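Local coordinates for Dps family protein (Staphylococcus aureus subsp. aureus, PDB 2D5K), which probably oxidises and stores iron inside a hollow shell of twelve subunits, as other Dps proteins of the ferritin superfamily do, and may take part in nucleoid compaction, at residues 10-15 / 61-66. Numbering follows the deposited sequence.
Sequences KELNQQ and ERILAV
The side chains of Leu12 and Ile63 lie alongside each other and point opposite ways between helix 5-32 and the C-terminal end of helix 38-65. Ile63 CG1 presses against Leu12 CB at 3.5 Å, a close fit for two carbons, and lies 3.7 Å from Leu12 CD1, fitting into the bend of the leucine chain. In Ile63 this CG1 branch stands beside the backbone N and anti to the carbonyl carbon (chi1 -71°). The chain extends fully beyond CG1 (chi2 178°), which carries CD1 past the leucine to the amide of Asn13. There Asn13 lies across the end of the isoleucine, and Ile63 CD1 comes within 3.1 Å of Asn13 OD1. This close approach is not a polar bond: OD1 accepts from Val71 N, while ND2 donates to Asn69 O, so the amide is held at both ends by the loop after helix 38-65. On the other flank Leu12 CD1 reaches the aliphatic part of Arg62, 4.1 Å from CG. The arginine guanidinium lies against Val66 CG1, which sits 3.3 Å above the plane, off toward the rim. Its NH2 forms a salt bridge with Asp122, NE a hydrogen bond with Ser125, and NH1 a salt bridge with Asp137 of a neighbouring subunit, which links this end of the helix to the next chain of the dodecamer. Phe129 and Ser125 of helix 123-147 also pack on Leu12. No hydrogen bond links the two segments; the axes of helix 10-15 and helix 61-65 run nearly antiparallel (160°), 10.0 Å apart at their closest. Such apolar contact between the first two, antiparallel helices is characteristic of the ferritin-like four-helix bundle from which the Dps dodecamer is built.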
# COMPACT_ATOMS: atom_id res chain seq x y z
N LYS B 10 31.11 18.10 19.99
CA LYS B 10 32.13 17.08 20.23
C LYS B 10 31.45 15.75 20.55
O LYS B 10 31.87 14.69 20.07
CB LYS B 10 33.02 17.52 21.40
CG LYS B 10 34.23 16.65 21.67
CD LYS B 10 33.86 15.35 22.37
CE LYS B 10 35.10 14.66 22.91
NZ LYS B 10 35.83 15.55 23.86
N GLU B 11 30.40 15.80 21.36
CA GLU B 11 29.65 14.60 21.73
C GLU B 11 28.91 14.04 20.52
O GLU B 11 28.82 12.82 20.36
CB GLU B 11 28.64 14.91 22.85
CG GLU B 11 29.27 15.25 24.19
CD GLU B 11 30.23 14.18 24.67
OE1 GLU B 11 29.89 12.98 24.55
OE2 GLU B 11 31.31 14.53 25.19
N LEU B 12 28.37 14.92 19.69
CA LEU B 12 27.64 14.50 18.50
C LEU B 12 28.59 13.81 17.52
O LEU B 12 28.26 12.74 16.98
CB LEU B 12 26.96 15.70 17.83
CG LEU B 12 25.72 16.25 18.56
CD1 LEU B 12 25.39 17.65 18.04
CD2 LEU B 12 24.54 15.30 18.35
N ASN B 13 29.75 14.40 17.29
CA ASN B 13 30.72 13.81 16.37
C ASN B 13 31.26 12.48 16.89
O ASN B 13 31.57 11.58 16.11
CB ASN B 13 31.88 14.76 16.08
CG ASN B 13 31.62 15.63 14.87
OD1 ASN B 13 31.02 15.18 13.89
ND2 ASN B 13 32.08 16.88 14.91
N GLN B 14 31.37 12.36 18.21
CA GLN B 14 31.85 11.12 18.80
C GLN B 14 30.93 9.98 18.37
O GLN B 14 31.38 8.89 18.04
CB GLN B 14 31.87 11.22 20.33
CG GLN B 14 32.17 9.90 21.05
CD GLN B 14 33.60 9.41 20.82
OE1 GLN B 14 34.57 10.07 21.18
NE2 GLN B 14 33.72 8.23 20.21
N GLN B 15 29.62 10.25 18.35
CA GLN B 15 28.66 9.24 17.94
C GLN B 15 28.65 9.05 16.42
O GLN B 15 28.46 7.94 15.94
CB GLN B 15 27.25 9.58 18.43
CG GLN B 15 27.10 9.59 19.95
CD GLN B 15 27.68 8.34 20.59
OE1 GLN B 15 27.46 7.22 20.12
NE2 GLN B 15 28.42 8.53 21.68
N GLU B 61 23.37 15.96 10.71
CA GLU B 61 22.57 17.11 10.30
C GLU B 61 22.19 18.00 11.47
O GLU B 61 21.79 19.15 11.28
CB GLU B 61 21.33 16.67 9.52
CG GLU B 61 21.68 15.83 8.30
CD GLU B 61 20.62 15.85 7.23
OE1 GLU B 61 19.42 15.93 7.57
OE2 GLU B 61 20.98 15.78 6.03
N ARG B 62 22.31 17.48 12.69
CA ARG B 62 22.01 18.29 13.87
C ARG B 62 23.23 19.18 14.06
O ARG B 62 23.11 20.37 14.37
CB ARG B 62 21.80 17.43 15.11
CG ARG B 62 21.72 18.23 16.42
CD ARG B 62 20.65 19.33 16.34
NE ARG B 62 20.68 20.21 17.51
CZ ARG B 62 20.01 21.36 17.60
NH1 ARG B 62 19.26 21.77 16.58
NH2 ARG B 62 20.11 22.10 18.69
N ILE B 63 24.42 18.60 13.88
CA ILE B 63 25.66 19.34 14.00
C ILE B 63 25.61 20.51 13.03
O ILE B 63 26.06 21.62 13.34
CB ILE B 63 26.89 18.46 13.68
CG1 ILE B 63 27.10 17.43 14.80
CG2 ILE B 63 28.13 19.31 13.54
CD1 ILE B 63 28.25 16.47 14.55
N LEU B 64 25.05 20.26 11.85
CA LEU B 64 24.92 21.30 10.83
C LEU B 64 23.93 22.36 11.31
O LEU B 64 24.14 23.56 11.13
CB LEU B 64 24.44 20.69 9.51
CG LEU B 64 25.39 19.69 8.85
CD1 LEU B 64 24.67 18.92 7.76
CD2 LEU B 64 26.61 20.43 8.29
N ALA B 65 22.85 21.90 11.94
CA ALA B 65 21.81 22.80 12.45
C ALA B 65 22.32 23.73 13.55
O ALA B 65 21.69 24.76 13.82
CB ALA B 65 20.62 21.98 12.94
N VAL B 66 23.43 23.38 14.20
CA VAL B 66 23.98 24.22 15.25
C VAL B 66 25.25 24.93 14.76
O VAL B 66 26.01 25.49 15.55
CB VAL B 66 24.30 23.43 16.54
CG1 VAL B 66 23.03 22.81 17.09
CG2 VAL B 66 25.35 22.35 16.27